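Local coordinates for protein dimethyladenosine transferase, putative (Plasmodium falciparum, PDB 2H1R) that probably transfers methyl groups from S-adenosyl-L-methionine to adenine bases of ribosomal RNA, at residues N163-C168 with L277-F282; Y157-I162 with N210-C215; L264-M269 with L286-K291. All coordinates share one frame; numbering follows the deposited sequence.

Contacts 1 and 2 join helix 159-167 of the Rossmann-like methyltransferase core to the helical C-terminal part, whereas contact 3 packs two of those C-terminal helices together. Centred about 9 Å apart, contact 1 sets helix 159-167 against the start of helix 279-291 and contact 2 sets it against helix 205-216. They meet directly, since Tyr157 OH is probably hydrogen-bonded to Leu277 O at 2.7 Å. Contact 3 uses the later turns of helix 279-291; its centre lies about 16 Å from that of contact 1, which it touches where Asp281 O lies 3.6 Å from Met269 CE, and about 17 Å from that of contact 2, where Leu286 packs on Leu211. All three lie away from the predicted S-adenosyl-L-methionine site.

Contact 1 of 3, residues N163-C168 with L277-F282; sequences NVKLFC and LDENDF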
# COMPACT_ATOMS: atom_id res chain seq x y z
N ASN A 163 6.54 0.29 2.74
CA ASN A 163 5.82 -0.39 1.62
C ASN A 163 5.11 0.58 0.72
O ASN A 163 5.32 0.59 -0.52
CB ASN A 163 4.89 -1.46 2.14
CG ASN A 163 5.62 -2.74 2.43
OD1 ASN A 163 6.64 -3.01 1.82
ND2 ASN A 163 5.14 -3.50 3.37
N VAL A 164 4.32 1.45 1.33
CA VAL A 164 3.60 2.49 0.60
C VAL A 164 4.54 3.41 -0.19
O VAL A 164 4.29 3.71 -1.39
CB VAL A 164 2.67 3.30 1.56
CG1 VAL A 164 2.02 4.48 0.86
CG2 VAL A 164 1.59 2.40 2.08
N LYS A 165 5.61 3.85 0.46
CA LYS A 165 6.54 4.79 -0.12
C LYS A 165 7.30 4.14 -1.29
O LYS A 165 7.68 4.83 -2.25
CB LYS A 165 7.55 5.26 0.93
CG LYS A 165 7.02 6.32 1.93
CD LYS A 165 8.00 6.51 3.08
CE LYS A 165 9.16 7.44 2.68
NZ LYS A 165 10.27 7.34 3.70
N LEU A 166 7.54 2.84 -1.20
CA LEU A 166 8.26 2.16 -2.26
C LEU A 166 7.40 2.16 -3.51
O LEU A 166 7.89 2.48 -4.59
CB LEU A 166 8.64 0.72 -1.89
CG LEU A 166 9.30 -0.02 -3.09
CD1 LEU A 166 10.58 0.63 -3.47
CD2 LEU A 166 9.55 -1.45 -2.78
N PHE A 167 6.14 1.82 -3.35
CA PHE A 167 5.28 1.61 -4.50
C PHE A 167 4.60 2.87 -5.07
O PHE A 167 4.27 2.90 -6.27
CB PHE A 167 4.36 0.43 -4.24
CG PHE A 167 5.13 -0.88 -4.12
CD1 PHE A 167 5.65 -1.51 -5.26
CD2 PHE A 167 5.42 -1.41 -2.85
CE1 PHE A 167 6.41 -2.68 -5.15
CE2 PHE A 167 6.20 -2.60 -2.72
CZ PHE A 167 6.68 -3.23 -3.86
N CYS A 168 4.45 3.89 -4.24
CA CYS A 168 3.72 5.09 -4.62
C CYS A 168 4.35 6.40 -4.10
O CYS A 168 5.26 6.39 -3.27
CB CYS A 168 2.27 5.00 -4.13
SG CYS A 168 1.40 3.45 -4.51
N LEU A 277 15.62 4.53 8.55
CA LEU A 277 15.96 4.24 7.15
C LEU A 277 14.75 4.39 6.21
O LEU A 277 13.57 4.31 6.62
CB LEU A 277 16.62 2.84 7.01
CG LEU A 277 17.89 2.55 7.78
CD1 LEU A 277 18.17 1.10 7.65
CD2 LEU A 277 19.10 3.37 7.32
N ASP A 278 15.03 4.66 4.93
CA ASP A 278 13.94 4.80 3.99
C ASP A 278 14.02 3.72 2.92
O ASP A 278 14.89 2.84 2.97
CB ASP A 278 13.91 6.20 3.38
CG ASP A 278 15.16 6.51 2.56
OD1 ASP A 278 15.79 5.60 1.95
OD2 ASP A 278 15.52 7.69 2.49
N GLU A 279 13.13 3.82 1.93
CA GLU A 279 13.00 2.73 0.95
C GLU A 279 14.28 2.56 0.14
O GLU A 279 14.58 1.46 -0.28
CB GLU A 279 11.82 2.97 0.00
CG GLU A 279 12.04 4.08 -0.99
CD GLU A 279 11.49 5.42 -0.52
OE1 GLU A 279 11.40 5.62 0.72
OE2 GLU A 279 11.16 6.26 -1.41
N ASN A 280 15.00 3.65 -0.11
CA ASN A 280 16.28 3.55 -0.79
C ASN A 280 17.33 2.75 -0.03
O ASN A 280 18.18 2.06 -0.63
CB ASN A 280 16.81 4.93 -1.13
CG ASN A 280 16.01 5.58 -2.24
OD1 ASN A 280 15.73 4.95 -3.27
ND2 ASN A 280 15.60 6.83 -2.04
N ASP A 281 17.31 2.87 1.29
CA ASP A 281 18.23 2.09 2.10
C ASP A 281 17.88 0.64 2.01
O ASP A 281 18.77 -0.20 1.87
CB ASP A 281 18.17 2.55 3.56
CG ASP A 281 18.61 4.00 3.73
OD1 ASP A 281 19.72 4.34 3.29
OD2 ASP A 281 17.86 4.82 4.29
N PHE A 282 16.60 0.33 2.10
CA PHE A 282 16.20 -1.07 2.10
C PHE A 282 16.35 -1.73 0.73
O PHE A 282 16.60 -2.93 0.65
CB PHE A 282 14.79 -1.22 2.63
CG PHE A 282 14.75 -1.19 4.12
CD1 PHE A 282 15.17 -2.30 4.84
CD2 PHE A 282 14.32 -0.05 4.79
CE1 PHE A 282 15.17 -2.28 6.26
CE2 PHE A 282 14.34 0.00 6.21
CZ PHE A 282 14.76 -1.14 6.93
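A capping box opens helix 279-291 just where Glu279, the first residue of that helix, meets Lys165 and Leu166 near the end of helix 159-167. In the box, Asp281 N donates to Asp278 OD1 (3.2 Å), meeting the oxygen nearly along its C-O axis, while Asp278 N returns a straight bond to the anti lone pair of Asp281 OD2 (2.9 Å, 172°). Across the interface Lys165 and Glu279 lie roughly at right angles. The lysine bends at chi3 (81°), which brings CE to 3.5 Å from Glu279 OE1 and leaves NZ at 3.6 Å from the same oxygen, a long salt bridge. Asp278 flanks the ammonium group with a methylene: its CB is 3.8 Å from Lys165 NZ. NZ also makes a weak hydrogen bond with Tyr157 OH, and Lys197 forms a weak ion pair with the other carboxylate oxygen of Glu279. Beside the ion pair the backbones come close, the CA atoms of Leu166 and Glu279 being 5.8 Å apart, and Leu166 CB rests against Glu279 CB at 4.3 Å. The capping box is a common N-terminal signature of a helix, and here it places the start of helix 279-291 against helix 159-167, which precedes strand 168-176 of the methyltransferase sheet.

Contact 2 of 3, residues Y157-I162 with N210-C215; sequences YSRLTI and NLLRIC
The guanidinium groups of Arg159 and Arg213 lie flat on one another, their centres 3.7 Å apart and their planes inclined by 30°. The overlap is offset: Arg213 CZ sits above one face of the Arg159 group but toward its rim, and Arg159 NH1 is similarly placed over a face of Arg213. Arg213 CG also lies over a face of the Arg159 group, 3.6 Å from Arg159 NE. Like charges therefore come close, with Arg159 NH2 3.5 Å from Arg213 NH2. Asp209, one turn before Arg213 on helix 205-216, forms salt bridges to both, through Arg159 NH2 and Arg213 NE, and probably offsets much of the repulsion. The two chains reach the stack differently. Arg213 runs extended from CG to NE, whereas Arg159 turns at chi3 (47°). Nearer the backbones the contact becomes apolar: Arg159 CG packs on Leu212 CB at 3.6 Å, and Ile162 CG2 faces Leu212 CD1 at 4.3 Å. Phe282 of helix 279-291 packs on both Ile162 and Leu212. Such an arginine pair beside a small aliphatic contact is an offset arginine-arginine stack bridged by one carboxylate, here at the packing of helices 159-167 and 205-216.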
# COMPACT_ATOMS: atom_id res chain seq x y z
N TYR A 157 6.38 5.46 12.43
CA TYR A 157 6.92 5.08 11.09
C TYR A 157 7.14 3.57 11.10
O TYR A 157 7.74 3.05 12.02
CB TYR A 157 8.20 5.86 10.87
CG TYR A 157 8.94 5.64 9.57
CD1 TYR A 157 8.45 6.15 8.37
CD2 TYR A 157 10.14 4.94 9.56
CE1 TYR A 157 9.17 6.00 7.17
CE2 TYR A 157 10.87 4.79 8.38
CZ TYR A 157 10.35 5.29 7.18
OH TYR A 157 11.07 5.13 6.01
N SER A 158 6.62 2.86 10.08
CA SER A 158 6.53 1.40 10.18
C SER A 158 6.76 0.71 8.82
O SER A 158 7.00 1.40 7.80
CB SER A 158 5.17 0.98 10.77
OG SER A 158 4.14 1.18 9.80
N ARG A 159 6.71 -0.61 8.84
CA ARG A 159 6.82 -1.41 7.59
C ARG A 159 5.73 -0.97 6.60
O ARG A 159 6.01 -0.80 5.42
CB ARG A 159 6.68 -2.88 7.92
CG ARG A 159 6.81 -3.82 6.70
CD ARG A 159 6.75 -5.26 7.12
NE ARG A 159 5.64 -5.52 8.05
CZ ARG A 159 4.44 -5.95 7.68
NH1 ARG A 159 3.50 -6.14 8.59
NH2 ARG A 159 4.18 -6.21 6.40
N LEU A 160 4.52 -0.72 7.09
CA LEU A 160 3.45 -0.19 6.22
C LEU A 160 3.89 1.03 5.47
O LEU A 160 3.74 1.12 4.23
CB LEU A 160 2.19 0.18 7.03
CG LEU A 160 1.19 1.12 6.34
CD1 LEU A 160 0.53 0.40 5.14
CD2 LEU A 160 0.11 1.63 7.33
N THR A 161 4.43 2.00 6.21
CA THR A 161 4.89 3.24 5.64
C THR A 161 5.91 3.05 4.55
O THR A 161 5.81 3.69 3.48
CB THR A 161 5.51 4.23 6.70
OG1 THR A 161 4.75 4.19 7.91
CG2 THR A 161 5.55 5.60 6.13
N ILE A 162 6.90 2.20 4.79
CA ILE A 162 7.93 2.03 3.77
C ILE A 162 7.38 1.30 2.53
O ILE A 162 7.71 1.68 1.42
CB ILE A 162 9.21 1.37 4.33
CG1 ILE A 162 9.85 2.28 5.38
CG2 ILE A 162 10.26 1.19 3.21
CD1 ILE A 162 11.22 1.75 5.95
N ASN A 210 9.46 -9.54 3.52
CA ASN A 210 10.04 -10.39 4.57
C ASN A 210 11.27 -9.78 5.20
O ASN A 210 11.48 -9.90 6.42
CB ASN A 210 10.36 -11.80 4.06
CG ASN A 210 9.13 -12.65 3.87
OD1 ASN A 210 8.05 -12.33 4.36
ND2 ASN A 210 9.29 -13.75 3.17
N LEU A 211 12.08 -9.12 4.38
CA LEU A 211 13.25 -8.36 4.88
C LEU A 211 12.77 -7.26 5.83
O LEU A 211 13.33 -7.07 6.92
CB LEU A 211 14.04 -7.74 3.72
CG LEU A 211 15.13 -6.71 4.08
CD1 LEU A 211 16.28 -7.33 4.90
CD2 LEU A 211 15.71 -6.01 2.85
N LEU A 212 11.73 -6.54 5.43
CA LEU A 212 11.16 -5.51 6.32
C LEU A 212 10.61 -6.06 7.62
O LEU A 212 10.75 -5.42 8.65
CB LEU A 212 10.11 -4.64 5.62
CG LEU A 212 10.65 -3.72 4.51
CD1 LEU A 212 9.46 -3.03 3.86
CD2 LEU A 212 11.57 -2.64 5.02
N ARG A 213 9.97 -7.23 7.58
CA ARG A 213 9.48 -7.86 8.82
C ARG A 213 10.62 -8.23 9.79
O ARG A 213 10.50 -8.03 11.02
CB ARG A 213 8.61 -9.09 8.50
CG ARG A 213 7.23 -8.70 7.96
CD ARG A 213 6.48 -9.96 7.51
NE ARG A 213 5.16 -9.68 6.98
CZ ARG A 213 4.06 -9.63 7.72
NH1 ARG A 213 4.13 -9.81 9.02
NH2 ARG A 213 2.88 -9.37 7.16
N ILE A 214 11.74 -8.70 9.25
CA ILE A 214 12.90 -8.96 10.09
C ILE A 214 13.39 -7.69 10.76
O ILE A 214 13.59 -7.66 11.99
CB ILE A 214 14.07 -9.61 9.28
CG1 ILE A 214 13.66 -10.97 8.74
CG2 ILE A 214 15.30 -9.79 10.17
CD1 ILE A 214 14.69 -11.57 7.78
N CYS A 215 13.59 -6.66 9.97
CA CYS A 215 14.14 -5.39 10.42
C CYS A 215 13.20 -4.62 11.35
O CYS A 215 13.65 -4.05 12.34
CB CYS A 215 14.53 -4.52 9.23
SG CYS A 215 15.90 -5.28 8.26

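Contact 3 of 3, residues L264-M269 with L286-K291; sequences LEHLDM and LLEFNK
Glu288 faces His266 and Leu267, its aliphatic stem against the leucine and its carboxylate beside the imidazole. Leu267 crosses obliquely and rests both methyls against the same side of the stem, CD1 and CD2 each 3.9 Å from Glu288 CG. The glutamate folds at chi2 (-73°) instead of running extended, which carries the carboxylate to the histidine. There the side chains cross at about a right angle: Glu288 OE2 lies 3.9 Å from His266 CE1, at the ring edge and near its plane, while the carboxylate itself is turned 59° from the ring. At this separation the two groups are only neighbours, not bonded, although the negative group would probably favour a protonated imidazole. A second, wholly apolar contact joins Leu264 and Phe289, with Leu264 CD2 placed obliquely to the ring and 4.4 Å from Phe289 CZ.

Segment 264-269 also carries the end of helix 256-266: Asp268, with positive phi (60°), closes a Schellman motif in which Met269 N bonds to Leu264 O at 2.8 Å. Around this interface, Val263 of helix 256-266 touches Glu288 and Phe289, and Leu285 of helix 279-291 meets Leu264 and Leu267. Phe289 also packs on Phe227 of helix 223-227 and edge-to-face with Phe296, while Leu286 reaches helix 205-216, so that helix 279-291 lies between helices 256-266 and 205-216.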
# COMPACT_ATOMS: atom_id res chain seq x y z
N LEU A 264 26.15 -5.55 5.74
CA LEU A 264 25.89 -4.34 6.55
C LEU A 264 27.14 -3.45 6.58
O LEU A 264 27.07 -2.24 6.37
CB LEU A 264 25.47 -4.73 7.98
CG LEU A 264 24.22 -5.61 8.18
CD1 LEU A 264 23.93 -5.74 9.67
CD2 LEU A 264 23.03 -5.04 7.52
N GLU A 265 28.28 -4.09 6.83
CA GLU A 265 29.57 -3.44 6.86
C GLU A 265 29.87 -2.74 5.54
O GLU A 265 30.23 -1.56 5.55
CB GLU A 265 30.63 -4.48 7.20
CG GLU A 265 31.95 -3.91 7.69
CD GLU A 265 32.78 -4.95 8.44
OE1 GLU A 265 32.20 -5.93 8.99
OE2 GLU A 265 34.02 -4.79 8.49
N HIS A 266 29.67 -3.44 4.42
CA HIS A 266 29.89 -2.88 3.09
C HIS A 266 29.06 -1.65 2.85
O HIS A 266 29.53 -0.69 2.27
CB HIS A 266 29.59 -3.91 2.00
CG HIS A 266 29.68 -3.35 0.61
ND1 HIS A 266 28.58 -3.16 -0.20
CD2 HIS A 266 30.75 -2.93 -0.11
CE1 HIS A 266 28.96 -2.66 -1.36
NE2 HIS A 266 30.28 -2.52 -1.33
N LEU A 267 27.81 -1.68 3.30
CA LEU A 267 26.87 -0.59 3.07
C LEU A 267 26.93 0.46 4.18
O LEU A 267 26.18 1.43 4.13
CB LEU A 267 25.45 -1.14 2.92
CG LEU A 267 25.13 -2.02 1.69
CD1 LEU A 267 23.80 -2.74 1.90
CD2 LEU A 267 25.02 -1.13 0.44
N ASP A 268 27.82 0.28 5.16
CA ASP A 268 27.92 1.22 6.30
C ASP A 268 26.62 1.31 7.07
O ASP A 268 26.20 2.41 7.47
CB ASP A 268 28.28 2.65 5.83
CG ASP A 268 29.65 2.73 5.19
OD1 ASP A 268 30.63 2.23 5.79
OD2 ASP A 268 29.73 3.31 4.08
N MET A 269 25.97 0.17 7.27
CA MET A 269 24.64 0.18 7.87
C MET A 269 24.60 -0.57 9.21
O MET A 269 23.53 -0.70 9.80
CB MET A 269 23.61 -0.39 6.89
CG MET A 269 23.24 0.52 5.74
SD MET A 269 21.84 -0.19 4.79
CE MET A 269 21.84 0.92 3.38
N LEU A 286 18.49 -5.12 0.20
CA LEU A 286 17.92 -6.32 -0.47
C LEU A 286 18.86 -6.72 -1.63
O LEU A 286 19.19 -7.92 -1.81
CB LEU A 286 16.51 -5.99 -0.98
CG LEU A 286 15.75 -7.14 -1.66
CD1 LEU A 286 15.67 -8.40 -0.75
CD2 LEU A 286 14.36 -6.68 -2.08
N LEU A 287 19.28 -5.73 -2.40
CA LEU A 287 20.14 -5.95 -3.59
C LEU A 287 21.47 -6.61 -3.21
O LEU A 287 21.88 -7.60 -3.83
CB LEU A 287 20.38 -4.63 -4.35
CG LEU A 287 21.23 -4.69 -5.64
CD1 LEU A 287 20.35 -5.10 -6.79
CD2 LEU A 287 21.82 -3.30 -5.97
N GLU A 288 22.12 -6.09 -2.17
CA GLU A 288 23.38 -6.70 -1.66
C GLU A 288 23.26 -8.08 -1.00
O GLU A 288 24.11 -8.95 -1.26
CB GLU A 288 24.15 -5.70 -0.78
CG GLU A 288 24.44 -4.41 -1.53
CD GLU A 288 25.52 -4.53 -2.61
OE1 GLU A 288 26.21 -5.58 -2.69
OE2 GLU A 288 25.69 -3.54 -3.37
N PHE A 289 22.22 -8.31 -0.18
CA PHE A 289 21.92 -9.68 0.26
C PHE A 289 21.71 -10.61 -0.94
O PHE A 289 22.37 -11.65 -1.04
CB PHE A 289 20.72 -9.78 1.20
CG PHE A 289 21.02 -9.33 2.62
CD1 PHE A 289 20.31 -8.27 3.20
CD2 PHE A 289 21.98 -9.98 3.38
CE1 PHE A 289 20.58 -7.87 4.52
CE2 PHE A 289 22.25 -9.59 4.69
CZ PHE A 289 21.56 -8.51 5.25
N ASN A 290 20.83 -10.22 -1.87
CA ASN A 290 20.53 -11.14 -3.00
C ASN A 290 21.77 -11.44 -3.86
O ASN A 290 21.92 -12.58 -4.35
CB ASN A 290 19.41 -10.58 -3.88
CG ASN A 290 18.03 -10.68 -3.25
OD1 ASN A 290 17.10 -10.13 -3.81
ND2 ASN A 290 17.88 -11.43 -2.14
N LYS A 291 22.64 -10.44 -4.05
CA LYS A 291 23.90 -10.60 -4.80
C LYS A 291 24.78 -11.70 -4.19
O LYS A 291 25.48 -12.45 -4.91
CB LYS A 291 24.64 -9.25 -4.85
CG LYS A 291 25.67 -9.06 -5.90
CD LYS A 291 25.93 -7.55 -6.16